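Local structure of acyl-CoA dehydrogenase (Mycobacterium thermoresistibile, 3NF4) at residues 107-116 and 231-242. The protein binds flavin adenine dinucleotide and, as an acyl-CoA dehydrogenase, probably catalyses the flavin-dependent alpha,beta-dehydrogenation of acyl-CoA thioesters. Residues are numbered along the deposited sequence; the frame is centred on the assembly and turned at random.
Sequences PLLVFGTEEQ and RRIGEEGQGLQI
Phe111 packs its ring against Ile242 where the end of helix 106-111 meets helix 239-245. Ile242 CG1 stands 3.9 Å from the centroid of the Phe111 ring and only 7° off its normal, a CH-pi contact over the centre of one face; Val110 CG1 lies off-centre over the opposite face, so the ring is sandwiched. With CG anti to the carbonyl carbon (chi1 -53°), Phe111 turns its ring back along its own helix, and Pro107 O comes to the ring edge. Beside the ring, Ile242 CG2 packs 3.7 Å from Pro107 CB. Ile233 uses both of its branches: CG2 rests against the backbone of helix 106-111, 3.3 Å from Pro107 O, while CD1, at the tip of the other, meets Leu108 CD1 at 4.0 Å. Cys191 of strand 189-195 lines the same apolar layer, touching Pro107, Ile233 and Ile242.

Polar bonds gather around two glutamines. Thr113 and Gln116 form a capping box: Thr113 OG1 accepts from Gln116 N, and Gln116 OE1 from Thr113 N. The same amide reaches across through NE2, which donates to Arg232 O at 2.8 Å, the acceptor lying nearly in the amide plane; NE2 also bonds Asp230 O. On the facing loop, Gln238 OE1 accepts from Glu235 N at 2.9 Å. The Gln238 amide plane stands 81° from the Phe111 ring, with NE2 3.8 Å from Phe111 CD2.

The helix cap thus doubles as a bridge: both ends of one glutamine amide are engaged, fixing its rotation and tying the N-terminal helical domain to edge strand 232-233, while the two helices meet through apolar packing.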
loop_
_atom_site.group_PDB
_atom_site.type_symbol
_atom_site.label_atom_id
_atom_site.label_comp_id
_atom_site.label_asym_id
_atom_site.label_seq_id
_atom_site.Cartn_x
_atom_site.Cartn_y
_atom_site.Cartn_z
ATOM N N PRO A 107 15.538 -3.351 -35.143
ATOM C CA PRO A 107 15.035 -4.145 -36.274
ATOM C C PRO A 107 16.066 -4.421 -37.395
ATOM O O PRO A 107 16.077 -5.516 -37.948
ATOM C CB PRO A 107 13.893 -3.287 -36.829
ATOM C CG PRO A 107 13.465 -2.493 -35.708
ATOM C CD PRO A 107 14.699 -2.166 -34.925
ATOM N N LEU A 108 16.906 -3.447 -37.727
ATOM C CA LEU A 108 17.889 -3.638 -38.797
ATOM C C LEU A 108 18.977 -4.620 -38.354
ATOM O O LEU A 108 19.364 -5.508 -39.123
ATOM C CB LEU A 108 18.497 -2.298 -39.254
ATOM C CG LEU A 108 19.606 -2.245 -40.312
ATOM C CD1 LEU A 108 19.251 -3.039 -41.586
ATOM C CD2 LEU A 108 19.983 -0.790 -40.683
ATOM N N LEU A 109 19.431 -4.469 -37.107
ATOM C CA LEU A 109 20.494 -5.286 -36.561
ATOM C C LEU A 109 20.141 -6.771 -36.442
ATOM O O LEU A 109 21.007 -7.623 -36.652
ATOM C CB LEU A 109 20.941 -4.743 -35.206
ATOM C CG LEU A 109 22.006 -5.577 -34.477
ATOM C CD1 LEU A 109 23.411 -5.327 -35.031
ATOM C CD2 LEU A 109 21.954 -5.328 -32.968
ATOM N N VAL A 110 18.889 -7.090 -36.105
ATOM C CA VAL A 110 18.507 -8.492 -35.878
ATOM C C VAL A 110 17.803 -9.144 -37.083
ATOM O O VAL A 110 17.872 -10.363 -37.259
ATOM C CB VAL A 110 17.698 -8.679 -34.549
ATOM C CG1 VAL A 110 17.146 -10.098 -34.420
ATOM C CG2 VAL A 110 18.567 -8.348 -33.340
ATOM N N PHE A 111 17.173 -8.339 -37.937
ATOM C CA PHE A 111 16.341 -8.897 -39.004
ATOM C C PHE A 111 16.760 -8.595 -40.441
ATOM O O PHE A 111 16.293 -9.263 -41.372
ATOM C CB PHE A 111 14.886 -8.511 -38.790
ATOM C CG PHE A 111 14.367 -8.857 -37.422
ATOM C CD1 PHE A 111 14.544 -7.981 -36.353
ATOM C CD2 PHE A 111 13.709 -10.060 -37.202
ATOM C CE1 PHE A 111 14.073 -8.302 -35.100
ATOM C CE2 PHE A 111 13.233 -10.382 -35.950
ATOM C CZ PHE A 111 13.413 -9.499 -34.900
ATOM N N GLY A 112 17.640 -7.615 -40.626
ATOM C CA GLY A 112 18.008 -7.182 -41.965
ATOM C C GLY A 112 18.960 -8.111 -42.706
ATOM O O GLY A 112 19.527 -9.053 -42.125
ATOM N N THR A 113 19.117 -7.827 -44.002
ATOM C CA THR A 113 20.093 -8.489 -44.892
ATOM C C THR A 113 21.488 -7.935 -44.636
ATOM O O THR A 113 21.633 -6.766 -44.249
ATOM C CB THR A 113 19.784 -8.246 -46.401
ATOM O OG1 THR A 113 19.952 -6.859 -46.707
ATOM C CG2 THR A 113 18.366 -8.669 -46.769
ATOM N N GLU A 114 22.509 -8.761 -44.872
ATOM C CA GLU A 114 23.894 -8.328 -44.703
ATOM C C GLU A 114 24.156 -7.091 -45.561
ATOM O O GLU A 114 24.863 -6.175 -45.135
ATOM C CB GLU A 114 24.861 -9.457 -45.052
ATOM N N GLU A 115 23.556 -7.067 -46.755
ATOM C CA GLU A 115 23.615 -5.904 -47.643
ATOM C C GLU A 115 22.969 -4.639 -47.033
ATOM O O GLU A 115 23.493 -3.526 -47.208
ATOM C CB GLU A 115 22.987 -6.233 -49.003
ATOM N N GLN A 116 21.842 -4.810 -46.331
ATOM C CA GLN A 116 21.164 -3.688 -45.655
ATOM C C GLN A 116 22.000 -3.140 -44.493
ATOM O O GLN A 116 22.151 -1.922 -44.346
ATOM C CB GLN A 116 19.761 -4.087 -45.161
ATOM C CG GLN A 116 18.656 -4.030 -46.215
ATOM C CD GLN A 116 17.324 -4.597 -45.734
ATOM O OE1 GLN A 116 17.266 -5.489 -44.885
ATOM N NE2 GLN A 116 16.240 -4.078 -46.290
ATOM N N ARG A 231 13.843 -0.710 -48.635
ATOM C CA ARG A 231 13.819 -0.094 -47.303
ATOM C C ARG A 231 13.064 -0.946 -46.292
ATOM O O ARG A 231 13.142 -0.685 -45.095
ATOM C CB ARG A 231 13.169 1.296 -47.338
ATOM C CG ARG A 231 13.960 2.390 -48.033
ATOM C CD ARG A 231 14.891 3.058 -47.064
ATOM N NE ARG A 231 15.514 4.269 -47.587
ATOM C CZ ARG A 231 16.354 5.026 -46.888
ATOM N NH1 ARG A 231 16.659 4.711 -45.630
ATOM N NH2 ARG A 231 16.884 6.105 -47.437
ATOM N N ARG A 232 12.302 -1.928 -46.773
ATOM C CA ARG A 232 11.571 -2.860 -45.905
ATOM C C ARG A 232 12.553 -3.705 -45.088
ATOM O O ARG A 232 13.508 -4.251 -45.644
ATOM C CB ARG A 232 10.654 -3.769 -46.730
ATOM C CG ARG A 232 9.800 -4.698 -45.887
ATOM C CD ARG A 232 8.904 -5.581 -46.725
ATOM N NE ARG A 232 9.610 -6.742 -47.267
ATOM C CZ ARG A 232 9.438 -7.217 -48.500
ATOM N NH1 ARG A 232 8.593 -6.624 -49.340
ATOM N NH2 ARG A 232 10.123 -8.285 -48.894
ATOM N N ILE A 233 12.331 -3.780 -43.774
ATOM C CA ILE A 233 13.168 -4.601 -42.895
ATOM C C ILE A 233 12.446 -5.924 -42.656
ATOM O O ILE A 233 11.313 -5.947 -42.157
ATOM C CB ILE A 233 13.510 -3.885 -41.563
ATOM C CG1 ILE A 233 14.030 -2.457 -41.802
ATOM C CG2 ILE A 233 14.533 -4.674 -40.759
ATOM C CD1 ILE A 233 15.391 -2.372 -42.517
ATOM N N GLY A 234 13.089 -7.020 -43.061
ATOM C CA GLY A 234 12.501 -8.354 -42.955
ATOM C C GLY A 234 11.460 -8.635 -44.020
ATOM O O GLY A 234 11.263 -7.838 -44.936
ATOM N N GLU A 235 10.786 -9.771 -43.888
ATOM C CA GLU A 235 9.805 -10.223 -44.872
ATOM C C GLU A 235 8.476 -9.474 -44.750
ATOM O O GLU A 235 8.157 -8.910 -43.694
ATOM C CB GLU A 235 9.590 -11.741 -44.758
ATOM N N GLU A 236 7.711 -9.464 -45.840
ATOM C CA GLU A 236 6.393 -8.839 -45.870
ATOM C C GLU A 236 5.421 -9.601 -44.948
ATOM O O GLU A 236 5.164 -10.794 -45.143
ATOM C CB GLU A 236 5.871 -8.779 -47.315
ATOM C CG GLU A 236 4.711 -7.804 -47.559
ATOM C CD GLU A 236 4.246 -7.786 -49.016
ATOM O OE1 GLU A 236 4.057 -8.872 -49.612
ATOM O OE2 GLU A 236 4.063 -6.680 -49.571
ATOM N N GLY A 237 4.902 -8.910 -43.935
ATOM C CA GLY A 237 4.056 -9.537 -42.915
ATOM C C GLY A 237 4.800 -9.975 -41.659
ATOM O O GLY A 237 4.246 -10.691 -40.823
ATOM N N GLN A 238 6.047 -9.538 -41.513
ATOM C CA GLN A 238 6.871 -9.939 -40.379
ATOM C C GLN A 238 6.840 -8.933 -39.211
ATOM O O GLN A 238 7.272 -9.256 -38.110
ATOM C CB GLN A 238 8.318 -10.219 -40.821
ATOM C CG GLN A 238 9.008 -11.317 -39.989
ATOM C CD GLN A 238 10.513 -11.447 -40.230
ATOM O OE1 GLN A 238 11.040 -11.016 -41.253
ATOM N NE2 GLN A 238 11.206 -12.060 -39.280
ATOM N N GLY A 239 6.315 -7.734 -39.469
ATOM C CA GLY A 239 6.288 -6.608 -38.516
ATOM C C GLY A 239 5.935 -6.814 -37.044
ATOM O O GLY A 239 6.637 -6.307 -36.169
ATOM N N LEU A 240 4.850 -7.530 -36.756
ATOM C CA LEU A 240 4.439 -7.732 -35.364
ATOM C C LEU A 240 5.438 -8.584 -34.600
ATOM O O LEU A 240 5.628 -8.374 -33.398
ATOM C CB LEU A 240 3.026 -8.310 -35.239
ATOM C CG LEU A 240 1.831 -7.369 -35.488
ATOM C CD1 LEU A 240 0.522 -8.151 -35.470
ATOM C CD2 LEU A 240 1.746 -6.167 -34.536
ATOM N N GLN A 241 6.087 -9.517 -35.304
ATOM C CA GLN A 241 7.175 -10.313 -34.724
ATOM C C GLN A 241 8.414 -9.455 -34.438
ATOM O O GLN A 241 9.106 -9.657 -33.428
ATOM C CB GLN A 241 7.525 -11.522 -35.616
ATOM C CG GLN A 241 8.727 -12.373 -35.129
ATOM C CD GLN A 241 9.175 -13.452 -36.131
ATOM O OE1 GLN A 241 8.776 -13.463 -37.311
ATOM N NE2 GLN A 241 10.023 -14.361 -35.658
ATOM N N ILE A 242 8.689 -8.498 -35.320
ATOM C CA ILE A 242 9.772 -7.547 -35.074
ATOM C C ILE A 242 9.489 -6.650 -33.847
ATOM O O ILE A 242 10.352 -6.489 -32.977
ATOM C CB ILE A 242 10.095 -6.691 -36.317
ATOM C CG1 ILE A 242 10.576 -7.583 -37.463
ATOM C CG2 ILE A 242 11.159 -5.652 -35.992
ATOM C CD1 ILE A 242 10.945 -6.822 -38.756
#